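PDB 5X3G: uracil-DNA glycosylase from Nitratifractor salsuginis, which belongs to the uracil-DNA glycosylase superfamily and folds as a single alpha/beta domain around a four-stranded parallel sheet. Local coordinates for residues A[71-76]-A[162-167]; A[201-206]-A[222-227]; A[120-125]-A[234-239]; A[113-118]-A[228-233]; A[35-40]-A[186-191]. One frame throughout, in Å; residues are numbered along the deposited sequence.

Contact 1 of 5, residues A[71-76]-A[162-167]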
# COMPACT_ATOMS: atom_id res chain seq x y z
N VAL A 71 3.46 -8.87 -9.91
CA VAL A 71 3.95 -8.32 -8.65
C VAL A 71 5.47 -8.39 -8.66
O VAL A 71 6.06 -9.47 -8.64
CB VAL A 71 3.37 -9.08 -7.45
CG1 VAL A 71 3.92 -8.50 -6.14
CG2 VAL A 71 1.85 -9.02 -7.46
N ARG A 72 6.11 -7.22 -8.69
CA ARG A 72 7.56 -7.12 -8.55
C ARG A 72 7.98 -6.69 -7.15
O ARG A 72 9.09 -7.02 -6.72
CB ARG A 72 8.12 -6.13 -9.57
CG ARG A 72 7.60 -6.34 -10.98
CD ARG A 72 8.09 -5.24 -11.92
NE ARG A 72 9.50 -4.92 -11.69
CZ ARG A 72 10.05 -3.75 -12.01
NH1 ARG A 72 9.31 -2.79 -12.56
NH2 ARG A 72 11.34 -3.53 -11.78
N TYR A 73 7.12 -5.97 -6.45
CA TYR A 73 7.39 -5.49 -5.10
C TYR A 73 6.13 -5.66 -4.26
O TYR A 73 5.01 -5.64 -4.77
CB TYR A 73 7.81 -4.02 -5.08
CG TYR A 73 9.07 -3.69 -5.83
CD1 TYR A 73 10.32 -3.76 -5.22
CD2 TYR A 73 9.02 -3.29 -7.16
CE1 TYR A 73 11.48 -3.46 -5.91
CE2 TYR A 73 10.18 -2.98 -7.86
CZ TYR A 73 11.40 -3.07 -7.23
OH TYR A 73 12.54 -2.76 -7.93
N ILE A 74 6.33 -5.81 -2.95
CA ILE A 74 5.24 -5.78 -1.98
C ILE A 74 5.60 -4.72 -0.95
O ILE A 74 6.46 -4.95 -0.09
CB ILE A 74 5.01 -7.14 -1.31
CG1 ILE A 74 4.78 -8.22 -2.36
CG2 ILE A 74 3.82 -7.06 -0.35
CD1 ILE A 74 4.39 -9.56 -1.76
N LEU A 75 4.96 -3.56 -1.04
CA LEU A 75 5.19 -2.45 -0.12
C LEU A 75 4.19 -2.55 1.03
O LEU A 75 2.98 -2.53 0.80
CB LEU A 75 5.05 -1.12 -0.86
CG LEU A 75 5.54 0.17 -0.18
CD1 LEU A 75 5.79 1.20 -1.25
CD2 LEU A 75 4.52 0.70 0.83
N PHE A 76 4.70 -2.63 2.25
CA PHE A 76 3.86 -2.91 3.40
C PHE A 76 3.38 -1.65 4.11
O PHE A 76 4.07 -0.63 4.15
CB PHE A 76 4.60 -3.79 4.41
CG PHE A 76 4.63 -5.25 4.05
CD1 PHE A 76 3.57 -6.08 4.38
CD2 PHE A 76 5.72 -5.79 3.39
CE1 PHE A 76 3.60 -7.43 4.05
CE2 PHE A 76 5.75 -7.14 3.06
CZ PHE A 76 4.69 -7.96 3.39
N SER A 162 4.36 -0.20 -11.85
CA SER A 162 5.68 -0.65 -11.45
C SER A 162 5.64 -1.98 -10.71
O SER A 162 6.68 -2.42 -10.21
CB SER A 162 6.35 0.42 -10.59
OG SER A 162 6.55 1.61 -11.34
N GLY A 163 4.48 -2.63 -10.63
CA GLY A 163 4.40 -3.96 -10.05
C GLY A 163 4.40 -3.98 -8.54
O GLY A 163 4.84 -4.97 -7.94
N VAL A 164 3.91 -2.93 -7.90
CA VAL A 164 3.95 -2.80 -6.45
C VAL A 164 2.59 -3.20 -5.89
O VAL A 164 1.58 -2.56 -6.19
CB VAL A 164 4.34 -1.38 -6.02
CG1 VAL A 164 4.25 -1.24 -4.50
CG2 VAL A 164 5.75 -1.07 -6.50
N LEU A 165 2.57 -4.26 -5.09
CA LEU A 165 1.40 -4.65 -4.32
C LEU A 165 1.41 -3.88 -3.01
O LEU A 165 2.30 -4.08 -2.18
CB LEU A 165 1.40 -6.16 -4.07
CG LEU A 165 0.21 -6.73 -3.28
CD1 LEU A 165 -1.07 -6.64 -4.08
CD2 LEU A 165 0.50 -8.17 -2.88
N LEU A 166 0.44 -2.99 -2.84
CA LEU A 166 0.36 -2.13 -1.66
C LEU A 166 -0.42 -2.87 -0.58
O LEU A 166 -1.64 -2.77 -0.47
CB LEU A 166 -0.30 -0.80 -2.03
CG LEU A 166 0.46 0.01 -3.08
CD1 LEU A 166 -0.44 1.07 -3.70
CD2 LEU A 166 1.70 0.64 -2.47
N LEU A 167 0.31 -3.61 0.26
CA LEU A 167 -0.28 -4.60 1.15
C LEU A 167 -0.16 -4.16 2.60
O LEU A 167 0.94 -3.99 3.12
CB LEU A 167 0.41 -5.95 0.95
CG LEU A 167 -0.07 -7.11 1.82
CD1 LEU A 167 -1.55 -7.37 1.61
CD2 LEU A 167 0.76 -8.36 1.54

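Contact 2 of 5, residues A[201-206]-A[222-227]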
# COMPACT_ATOMS: atom_id res chain seq x y z
N GLY A 201 9.08 -14.49 -6.29
CA GLY A 201 10.17 -13.77 -5.68
C GLY A 201 10.12 -12.25 -5.78
O GLY A 201 11.11 -11.61 -6.15
N PRO A 202 8.99 -11.64 -5.42
CA PRO A 202 8.96 -10.17 -5.38
C PRO A 202 9.73 -9.66 -4.17
O PRO A 202 9.92 -10.36 -3.17
CB PRO A 202 7.47 -9.85 -5.26
CG PRO A 202 6.91 -11.01 -4.53
CD PRO A 202 7.70 -12.21 -4.99
N THR A 203 10.19 -8.42 -4.28
CA THR A 203 11.01 -7.81 -3.24
C THR A 203 10.12 -7.07 -2.24
O THR A 203 9.27 -6.27 -2.62
CB THR A 203 12.03 -6.86 -3.85
OG1 THR A 203 12.99 -7.61 -4.61
CG2 THR A 203 12.76 -6.09 -2.76
N LEU A 204 10.33 -7.35 -0.95
CA LEU A 204 9.59 -6.67 0.10
C LEU A 204 10.19 -5.29 0.36
O LEU A 204 11.39 -5.18 0.62
CB LEU A 204 9.60 -7.49 1.39
CG LEU A 204 9.20 -8.97 1.31
CD1 LEU A 204 9.19 -9.58 2.71
CD2 LEU A 204 7.86 -9.16 0.62
N ILE A 205 9.36 -4.26 0.28
CA ILE A 205 9.77 -2.90 0.63
C ILE A 205 9.29 -2.62 2.05
O ILE A 205 8.08 -2.59 2.30
CB ILE A 205 9.22 -1.87 -0.36
CG1 ILE A 205 9.72 -2.17 -1.77
CG2 ILE A 205 9.59 -0.46 0.07
CD1 ILE A 205 9.00 -1.39 -2.84
N LEU A 206 10.23 -2.42 2.96
CA LEU A 206 9.94 -2.40 4.39
C LEU A 206 10.27 -1.02 4.95
O LEU A 206 11.44 -0.70 5.19
CB LEU A 206 10.71 -3.50 5.10
CG LEU A 206 10.51 -4.89 4.50
CD1 LEU A 206 11.56 -5.87 5.01
CD2 LEU A 206 9.10 -5.41 4.79
N GLY A 222 12.05 -16.03 2.60
CA GLY A 222 12.22 -16.57 1.27
C GLY A 222 12.16 -15.54 0.16
O GLY A 222 12.16 -15.92 -1.02
N LEU A 223 12.12 -14.26 0.50
CA LEU A 223 11.96 -13.18 -0.46
C LEU A 223 13.00 -12.10 -0.22
O LEU A 223 13.39 -11.86 0.92
CB LEU A 223 10.55 -12.57 -0.35
CG LEU A 223 9.40 -13.55 -0.54
CD1 LEU A 223 8.09 -12.94 -0.07
CD2 LEU A 223 9.30 -14.00 -1.99
N PRO A 224 13.48 -11.45 -1.28
CA PRO A 224 14.43 -10.35 -1.09
C PRO A 224 13.78 -9.21 -0.34
O PRO A 224 12.57 -9.01 -0.38
CB PRO A 224 14.80 -9.94 -2.53
CG PRO A 224 14.38 -11.10 -3.39
CD PRO A 224 13.19 -11.69 -2.71
N GLN A 225 14.61 -8.44 0.38
CA GLN A 225 14.11 -7.38 1.23
C GLN A 225 14.93 -6.11 1.04
O GLN A 225 16.15 -6.16 0.88
CB GLN A 225 14.11 -7.80 2.71
CG GLN A 225 13.27 -9.03 3.01
CD GLN A 225 13.29 -9.40 4.48
OE1 GLN A 225 13.73 -8.62 5.33
NE2 GLN A 225 12.82 -10.61 4.80
N VAL A 226 14.24 -4.97 1.06
CA VAL A 226 14.85 -3.65 1.05
C VAL A 226 14.23 -2.87 2.21
O VAL A 226 13.02 -2.61 2.21
CB VAL A 226 14.63 -2.91 -0.28
CG1 VAL A 226 15.30 -1.54 -0.25
CG2 VAL A 226 15.15 -3.74 -1.43
N ALA A 227 15.05 -2.51 3.19
CA ALA A 227 14.59 -1.82 4.39
C ALA A 227 14.96 -0.35 4.30
O ALA A 227 16.11 -0.00 4.02
CB ALA A 227 15.20 -2.45 5.65

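Contact 3 of 5, residues A[120-125]-A[234-239]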
# COMPACT_ATOMS: atom_id res chain seq x y z
N ILE A 120 6.31 12.29 -1.78
CA ILE A 120 6.14 13.00 -3.05
C ILE A 120 7.29 13.98 -3.27
O ILE A 120 7.81 14.10 -4.39
CB ILE A 120 4.77 13.71 -3.08
CG1 ILE A 120 3.64 12.68 -3.19
CG2 ILE A 120 4.72 14.70 -4.22
CD1 ILE A 120 2.27 13.27 -2.99
N LYS A 121 7.71 14.69 -2.22
CA LYS A 121 8.90 15.52 -2.34
C LYS A 121 10.12 14.68 -2.72
O LYS A 121 10.93 15.08 -3.56
CB LYS A 121 9.16 16.28 -1.05
CG LYS A 121 8.17 17.39 -0.76
CD LYS A 121 8.52 18.10 0.54
CE LYS A 121 7.48 19.13 0.90
NZ LYS A 121 7.85 19.84 2.16
N MSE A 122 10.27 13.51 -2.10
CA MSE A 122 11.36 12.57 -2.39
C MSE A 122 11.35 12.20 -3.87
O MSE A 122 12.40 12.20 -4.51
CB MSE A 122 11.24 11.31 -1.51
CG MSE A 122 12.32 10.22 -1.72
SE MSE A 122 12.13 9.16 -3.37
CE MSE A 122 10.46 8.25 -2.97
N ALA A 123 10.17 11.87 -4.40
CA ALA A 123 10.07 11.49 -5.80
C ALA A 123 10.40 12.67 -6.71
O ALA A 123 11.05 12.49 -7.75
CB ALA A 123 8.68 10.94 -6.10
N LEU A 124 9.98 13.88 -6.34
CA LEU A 124 10.34 15.06 -7.11
C LEU A 124 11.84 15.29 -7.12
O LEU A 124 12.39 15.77 -8.12
CB LEU A 124 9.62 16.29 -6.57
CG LEU A 124 8.12 16.38 -6.83
CD1 LEU A 124 7.52 17.58 -6.10
CD2 LEU A 124 7.84 16.46 -8.34
N VAL A 125 12.53 14.96 -6.02
CA VAL A 125 13.99 15.09 -6.01
C VAL A 125 14.63 14.01 -6.87
O VAL A 125 15.50 14.29 -7.71
CB VAL A 125 14.52 15.04 -4.57
CG1 VAL A 125 16.04 14.97 -4.56
CG2 VAL A 125 14.02 16.24 -3.77
N HIS A 234 11.08 13.60 7.79
CA HIS A 234 11.43 14.55 6.74
C HIS A 234 12.75 14.19 6.06
O HIS A 234 12.92 14.44 4.86
CB HIS A 234 11.48 15.97 7.31
CG HIS A 234 12.32 16.10 8.54
ND1 HIS A 234 13.64 16.51 8.50
CD2 HIS A 234 12.04 15.88 9.84
CE1 HIS A 234 14.13 16.54 9.72
NE2 HIS A 234 13.18 16.16 10.56
N THR A 235 13.68 13.58 6.81
CA THR A 235 14.95 13.16 6.22
C THR A 235 14.75 12.19 5.06
O THR A 235 15.60 12.13 4.16
CB THR A 235 15.83 12.52 7.30
OG1 THR A 235 15.04 11.63 8.09
CG2 THR A 235 16.44 13.59 8.20
N PHE A 236 13.63 11.46 5.04
CA PHE A 236 13.31 10.58 3.92
C PHE A 236 13.41 11.30 2.58
O PHE A 236 13.73 10.67 1.57
CB PHE A 236 11.90 10.00 4.09
CG PHE A 236 11.50 9.03 3.01
CD1 PHE A 236 11.83 7.69 3.11
CD2 PHE A 236 10.77 9.45 1.91
CE1 PHE A 236 11.45 6.79 2.13
CE2 PHE A 236 10.40 8.56 0.92
CZ PHE A 236 10.74 7.23 1.03
N ILE A 237 13.15 12.61 2.56
CA ILE A 237 13.17 13.34 1.30
C ILE A 237 14.54 13.27 0.64
O ILE A 237 14.65 13.20 -0.59
CB ILE A 237 12.72 14.80 1.52
CG1 ILE A 237 11.30 14.84 2.10
CG2 ILE A 237 12.76 15.59 0.22
CD1 ILE A 237 10.87 16.22 2.54
N VAL A 238 15.61 13.25 1.44
CA VAL A 238 16.95 13.20 0.86
C VAL A 238 17.61 11.86 1.19
O VAL A 238 18.84 11.77 1.28
CB VAL A 238 17.81 14.38 1.34
CG1 VAL A 238 17.28 15.68 0.77
CG2 VAL A 238 17.85 14.43 2.85
N ASN A 239 16.80 10.82 1.37
CA ASN A 239 17.31 9.48 1.60
C ASN A 239 17.67 8.86 0.26
O ASN A 239 16.79 8.52 -0.54
CB ASN A 239 16.27 8.63 2.34
CG ASN A 239 16.84 7.32 2.84
OD1 ASN A 239 17.22 6.45 2.05
ND2 ASN A 239 16.89 7.16 4.16

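Contact 4 of 5, residues A[113-118]-A[228-233]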
# COMPACT_ATOMS: atom_id res chain seq x y z
N ALA A 113 -1.05 14.82 5.02
CA ALA A 113 -0.60 13.43 5.10
C ALA A 113 0.93 13.40 5.04
O ALA A 113 1.54 13.28 3.98
CB ALA A 113 -1.21 12.59 3.98
N THR A 114 1.54 13.49 6.23
CA THR A 114 2.98 13.67 6.38
C THR A 114 3.78 12.71 5.51
O THR A 114 4.65 13.12 4.73
CB THR A 114 3.36 13.51 7.85
OG1 THR A 114 2.50 14.32 8.66
CG2 THR A 114 4.80 13.93 8.08
N SER A 115 3.50 11.41 5.64
CA SER A 115 4.29 10.42 4.93
C SER A 115 4.20 10.61 3.42
O SER A 115 5.21 10.57 2.72
CB SER A 115 3.84 9.01 5.33
OG SER A 115 4.18 8.74 6.68
N LEU A 116 2.99 10.85 2.91
CA LEU A 116 2.83 11.06 1.48
C LEU A 116 3.46 12.38 1.04
O LEU A 116 4.01 12.47 -0.06
CB LEU A 116 1.35 11.02 1.10
CG LEU A 116 0.84 9.61 0.82
CD1 LEU A 116 -0.66 9.51 1.03
CD2 LEU A 116 1.24 9.18 -0.59
N ARG A 117 3.37 13.41 1.88
CA ARG A 117 4.05 14.67 1.61
C ARG A 117 5.54 14.43 1.35
O ARG A 117 6.08 14.79 0.30
CB ARG A 117 3.85 15.64 2.78
CG ARG A 117 4.51 17.00 2.61
CD ARG A 117 4.24 17.92 3.80
NE ARG A 117 5.02 17.56 4.98
CZ ARG A 117 4.51 17.32 6.19
NH1 ARG A 117 3.20 17.40 6.38
NH2 ARG A 117 5.30 17.01 7.20
N ASN A 118 6.21 13.78 2.31
CA ASN A 118 7.64 13.57 2.17
C ASN A 118 7.98 12.60 1.05
O ASN A 118 9.01 12.76 0.38
CB ASN A 118 8.23 13.08 3.50
CG ASN A 118 8.17 14.15 4.58
OD1 ASN A 118 8.28 15.34 4.30
ND2 ASN A 118 8.02 13.72 5.83
N LEU A 228 13.98 0.52 4.55
CA LEU A 228 14.15 1.96 4.40
C LEU A 228 13.67 2.70 5.64
O LEU A 228 12.86 2.20 6.42
CB LEU A 228 13.38 2.51 3.19
CG LEU A 228 13.81 2.13 1.78
CD1 LEU A 228 12.58 1.93 0.93
CD2 LEU A 228 14.70 3.20 1.19
N GLU A 229 14.20 3.91 5.80
CA GLU A 229 13.62 4.88 6.71
C GLU A 229 12.17 5.13 6.34
O GLU A 229 11.81 5.18 5.16
CB GLU A 229 14.44 6.17 6.65
CG GLU A 229 13.84 7.36 7.36
CD GLU A 229 14.70 8.60 7.20
OE1 GLU A 229 15.43 8.70 6.19
OE2 GLU A 229 14.64 9.48 8.09
N HIS A 230 11.32 5.28 7.36
CA HIS A 230 9.91 5.51 7.09
C HIS A 230 9.70 6.91 6.53
O HIS A 230 10.29 7.88 7.03
CB HIS A 230 9.08 5.32 8.37
CG HIS A 230 7.61 5.18 8.12
ND1 HIS A 230 6.80 6.25 7.83
CD2 HIS A 230 6.81 4.09 8.09
CE1 HIS A 230 5.56 5.83 7.65
NE2 HIS A 230 5.54 4.52 7.81
N PRO A 231 8.86 7.06 5.50
CA PRO A 231 8.68 8.39 4.88
C PRO A 231 8.05 9.42 5.80
O PRO A 231 8.03 10.61 5.44
CB PRO A 231 7.77 8.10 3.67
CG PRO A 231 7.07 6.81 4.03
CD PRO A 231 8.07 6.02 4.82
N TYR A 232 7.54 9.02 6.97
CA TYR A 232 7.06 10.00 7.94
C TYR A 232 8.15 10.98 8.32
O TYR A 232 7.87 12.14 8.66
CB TYR A 232 6.51 9.28 9.17
CG TYR A 232 5.83 10.19 10.18
CD1 TYR A 232 4.46 10.35 10.18
CD2 TYR A 232 6.57 10.87 11.14
CE1 TYR A 232 3.83 11.17 11.10
CE2 TYR A 232 5.96 11.69 12.06
CZ TYR A 232 4.59 11.84 12.04
OH TYR A 232 3.98 12.66 12.96
N ASN A 233 9.41 10.55 8.27
CA ASN A 233 10.53 11.39 8.66
C ASN A 233 10.91 12.31 7.50
O ASN A 233 11.05 11.86 6.36
CB ASN A 233 11.71 10.52 9.07
CG ASN A 233 11.36 9.55 10.17
OD1 ASN A 233 11.21 8.35 9.94
ND2 ASN A 233 11.21 10.06 11.39

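Contact 5 of 5, residues A[35-40]-A[186-191]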
# COMPACT_ATOMS: atom_id res chain seq x y z
N LEU A 35 -6.76 -16.25 2.82
CA LEU A 35 -7.99 -15.84 3.50
C LEU A 35 -8.56 -16.96 4.36
O LEU A 35 -9.18 -16.69 5.39
CB LEU A 35 -9.02 -15.38 2.48
CG LEU A 35 -8.76 -14.02 1.84
CD1 LEU A 35 -9.72 -13.77 0.68
CD2 LEU A 35 -8.87 -12.93 2.90
N MSE A 36 -8.36 -18.22 3.96
CA MSE A 36 -8.93 -19.32 4.71
C MSE A 36 -8.19 -19.57 6.02
O MSE A 36 -8.58 -20.44 6.80
CB MSE A 36 -8.95 -20.60 3.87
CG MSE A 36 -10.06 -20.62 2.83
SE MSE A 36 -10.21 -22.32 1.88
CE MSE A 36 -8.71 -22.14 0.65
N THR A 37 -7.12 -18.81 6.27
CA THR A 37 -6.44 -18.89 7.56
C THR A 37 -7.13 -18.04 8.63
O THR A 37 -6.85 -18.22 9.82
CB THR A 37 -4.98 -18.47 7.42
OG1 THR A 37 -4.90 -17.08 7.10
CG2 THR A 37 -4.29 -19.28 6.32
N LEU A 38 -8.02 -17.13 8.23
CA LEU A 38 -8.78 -16.37 9.20
C LEU A 38 -9.81 -17.26 9.89
O LEU A 38 -10.43 -18.13 9.27
CB LEU A 38 -9.49 -15.19 8.52
CG LEU A 38 -8.59 -14.16 7.83
CD1 LEU A 38 -9.35 -13.41 6.75
CD2 LEU A 38 -8.01 -13.19 8.85
N GLU A 39 -9.98 -17.04 11.19
CA GLU A 39 -10.87 -17.84 12.02
C GLU A 39 -12.30 -17.64 11.54
O GLU A 39 -12.66 -16.54 11.10
CB GLU A 39 -10.70 -17.44 13.49
CG GLU A 39 -11.40 -18.32 14.52
CD GLU A 39 -12.86 -17.96 14.69
OE1 GLU A 39 -13.21 -16.80 14.38
OE2 GLU A 39 -13.64 -18.82 15.14
N ASP A 40 -13.10 -18.71 11.61
CA ASP A 40 -14.40 -18.72 10.93
C ASP A 40 -15.30 -17.58 11.40
O ASP A 40 -15.95 -16.91 10.57
CB ASP A 40 -15.09 -20.07 11.14
CG ASP A 40 -14.65 -21.11 10.13
OD1 ASP A 40 -15.15 -21.07 8.99
OD2 ASP A 40 -13.81 -21.96 10.48
N TRP A 186 -4.57 -11.28 11.25
CA TRP A 186 -4.23 -11.34 9.83
C TRP A 186 -2.83 -11.88 9.57
O TRP A 186 -2.47 -12.07 8.40
CB TRP A 186 -4.37 -9.95 9.20
CG TRP A 186 -5.78 -9.53 8.98
CD1 TRP A 186 -6.60 -8.88 9.86
CD2 TRP A 186 -6.56 -9.75 7.80
NE1 TRP A 186 -7.83 -8.67 9.30
CE2 TRP A 186 -7.84 -9.20 8.03
CE3 TRP A 186 -6.30 -10.35 6.56
CZ2 TRP A 186 -8.85 -9.23 7.08
CZ3 TRP A 186 -7.31 -10.38 5.62
CH2 TRP A 186 -8.57 -9.82 5.88
N ARG A 187 -2.04 -12.13 10.62
CA ARG A 187 -0.67 -12.56 10.42
C ARG A 187 -0.60 -13.88 9.64
O ARG A 187 0.26 -14.04 8.77
CB ARG A 187 0.03 -12.69 11.77
CG ARG A 187 1.46 -13.20 11.68
CD ARG A 187 2.10 -13.19 13.05
NE ARG A 187 1.98 -11.87 13.66
CZ ARG A 187 1.82 -11.67 14.96
NH1 ARG A 187 1.77 -12.70 15.79
NH2 ARG A 187 1.71 -10.43 15.43
N ALA A 188 -1.49 -14.82 9.94
CA ALA A 188 -1.52 -16.07 9.19
C ALA A 188 -1.87 -15.85 7.73
O ALA A 188 -1.34 -16.54 6.84
CB ALA A 188 -2.50 -17.05 9.83
N PHE A 189 -2.76 -14.89 7.46
CA PHE A 189 -3.07 -14.51 6.08
C PHE A 189 -1.82 -14.01 5.37
O PHE A 189 -1.53 -14.41 4.23
CB PHE A 189 -4.17 -13.45 6.07
CG PHE A 189 -4.33 -12.75 4.75
CD1 PHE A 189 -5.18 -13.26 3.78
CD2 PHE A 189 -3.66 -11.56 4.48
CE1 PHE A 189 -5.34 -12.62 2.56
CE2 PHE A 189 -3.82 -10.92 3.27
CZ PHE A 189 -4.65 -11.44 2.31
N ILE A 190 -1.06 -13.12 6.02
CA ILE A 190 0.14 -12.56 5.40
C ILE A 190 1.16 -13.66 5.15
O ILE A 190 1.75 -13.75 4.07
CB ILE A 190 0.73 -11.43 6.25
CG1 ILE A 190 -0.27 -10.27 6.38
CG2 ILE A 190 2.02 -10.93 5.64
CD1 ILE A 190 -0.65 -9.66 5.05
N GLU A 191 1.40 -14.50 6.16
CA GLU A 191 2.37 -15.59 6.02
C GLU A 191 2.00 -16.51 4.86
O GLU A 191 2.87 -16.91 4.07
CB GLU A 191 2.47 -16.38 7.32

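Contact 1 of 5, residues A[71-76]-A[162-167]
Tyr73 to Phe76 pair one for one with Val164 to Leu167 as neighbouring parallel strands of the four-stranded sheet at the heart of this alpha/beta glycosylase fold. Strand 73-77 is interior, with strand 203-207 beyond it, whereas 164-168 is an outer strand; the short axes are inclined by 26°. The backbone bonds begin at Gly163 O, which accepts twice. Arg72 N lies 2.7 Å from Gly163 O, in its carbonyl plane and on a lone pair, and Tyr73 N comes to 2.9 Å from Gly163 O from above that plane. The ladder then runs from Leu165 N to Tyr73 O, from Leu75 N to Leu165 O and from Leu167 N to Leu75 O. A CA-H...O contact extends it at the far end, where Phe76 CA lies 3.1 Å from Leu167 O.

Gly163 leads into the strand from a Schellman motif that ends helix 152-161, its phi of 78° turning the chain back so that Val164 N bonds to Phe159 O. Apolar contacts divide between the two faces of the sheet. On one, Leu75 CB lies 3.7 Å from Val164 CG1, and Phe159 packs on both residues. On the other, Leu167 reaches along Ile74, its CB 3.8 Å from Ile74 CG2, and its CD2 continues to Phe76 CE1; helix 179-196 covers this face. Just before the strands the guanidinium of Arg72, whose chain bends at chi3 (42°), has Tyr73 CE2 over one face. Ser162 O sits in the plane of the Tyr73 ring at its edge, 3.9 Å from CD2.

Contact 2 of 5, residues A[201-206]-A[222-227]
The flat group here is the amide of Gln225, which lies against Leu206: OE1 stands 3.5 Å from Leu206 CD1, while NE2 is hydrogen-bonded to Ala220 O just before the segment. Both residues belong to neighbouring parallel strands, 203-207 and 225-228, joined through helix 210-214 as a beta-alpha-beta unit at one edge of the central sheet. An extended chain beyond CG lifts the Gln225 amide away from its strand, on the face that carries Leu204 and Leu206, and its CG runs beside Leu204 CD1.

Three backbone bonds join the strands. Leu204 N donates to Pro224 O at 2.8 Å, Leu204 O accepts from Val226 N almost head-on, with a C=O...N angle of 176°, and Leu206 N donates to Val226 O. Leu204 N and O thus both bond to the outer strand, whereas Thr203 and Ile205 have backbone bonds to Arg72 and Ile74.

On the side of Val226, Thr203 CG2 meets Val226 CG2 at 3.6 Å, and Leu245 of helix 240-246 packs on Val226. With chi1 at -67°, Thr203 sets CG2 opposite its own nitrogen and OG1 beside it, which brings OG1 against the Pro224 ring, 3.6 Å from CB. Ahead of the paired residues, Leu223 points toward 201-206 and forks over it. Its CD1 meets Leu204 CD2 at 3.8 Å, and its CD2 lies 3.8 Å from both Gly201 CA and Pro202 CD.

Contact 3 of 5, residues A[120-125]-A[234-239]
Met122, modelled as selenomethionine, and Phe236 form one half of this contact, and Ile237 with Lys121 and Val125 the other. The Met122 chain leaves with CG opposite its backbone nitrogen (chi1 180°), which places CG 3.7 Å from Phe236 CE2. Bends at chi2 (-75°) and chi3 (-65°) then curl the terminal methyl back, so that CE is 3.9 Å from the same ring atom. The ring is thus met at both ends of the folded chain. The end of the Phe236 side chain comes near the helix, also with CG opposite its nitrogen, and its carbonyl O lies 3.6 Å from Met122 CG.

Ile237 spreads its two branches over the helix surface. CG2 is directed to Lys121 CB and to Val125, whose CG2 it approaches at 4.2 Å. The longer branch ends in CD1, which rests on Lys121 CD at 3.6 Å. Lys121 is fully extended, so that its methylenes pack here while its ammonium end leads away.

The 234-237 segment is a 3-10 turn between strand 225-228 and helix 240-246. Asn239 follows as N-cap of that helix, and Trp243 packs on Met122 and Val125. The union with helix 114-126 is therefore one of methylenes and methyls against ring and methyl, while Ile237 O is bonded to Trp243 NE1 and the Asn239 side chain to Ala242 N and Glu229 OE1.

Contact 4 of 5, residues A[113-118]-A[228-233]
Asn118 and Pro231 make the hydrogen bond of this contact: ND2 donates to Pro231 O at 3.1 Å, with an N-H...O angle of 153°. The oxygen lies in the amide plane of Asn118 and the nitrogen in the carbonyl plane of Pro231, so the bond lies in both planes. One turn earlier in the helix, Thr114 lays CG2 over a face of the Tyr232 ring, 4.2 Å from its centroid. Between them Ser115 OG sits in the plane of the His230 ring at its edge, 3.4 Å from CE1, and Pro231 CB touches Ser115 O.

These groups on the second side belong to a type I turn, His230 to Asn233, in the loop after strand 225-228; its His-Pro pair is consistent with the His-Pro-containing loop of the glycosylase family. Asn233 N closes the turn on His230 O. Inside it, Tyr232 N donates to His230 ND1 at 3.0 Å, close to the ring plane, which should restrain the rotation of the imidazole. His230 reaches this bond with CG opposite its own nitrogen (chi1 -165°). Farther out, Pro231 packs on Phe92, Phe207 and Phe236, and Glu229 OE1, before the turn, accepts from Asn239 ND2.

Contact 5 of 5, residues A[35-40]-A[186-191]
Leu38 lies over the indole of Trp186 in a CH-pi contact: CD2 is 4.0 Å from the centroid of the six-membered ring and 14° off its normal, while CD1 reaches the far rim, 3.8 Å from CH2. Leu35 lies alongside Phe189, its CD2 3.6 Å from Phe189 CE1, and the same methyl touches Trp186 CZ3. The two aromatics also meet one another, CZ3 of Trp186 standing over the centre of the Phe189 ring. The two leucines and two rings thus pack together where the turn after helix 28-35 lies against helix 179-196.

Polar atoms take a smaller part. Thr37 OG1 comes within 3.1 Å of Phe189 N, at the kink of the helix, but the angle is too poor for a hydrogen bond; its hydroxyl is bonded to Ala34 O instead. Leu35 N lies at the edge of the Phe189 ring, 3.5 Å from CD1. Trp186 NE1 is hydrogen-bonded to Tyr42 OH, whose ring meets the indole at nearly a right angle.

Cohesion between the two segments therefore comes from aliphatic and aromatic surfaces, with the indole N-H and the threonine hydroxyl satisfied by helices 40-48 and 28-35.

From the N terminus, contact 5 opens first, at 35-40, and its loop, closed at 186-191, contains the whole of contact 1. Helix 114-126 lies within that loop and starts contacts 4 and 3 in turn; both close only near the C terminus, so each crosses contacts 5 and 1. Contact 2 then opens and closes within the spans of both, after contact 5 has ended. Contacts 4 and 3 finish in succession and cross each other. Contacts 1 and 2 adjoin in the sheet through strands 73-77 and 203-207. Contact 5 ties the N-terminal helices to helix 179-196; contacts 3 and 4, centred about 35 and 29 Å from its centre, tie helix 114-126 to the loop between strand 225-228 and helix 240-246.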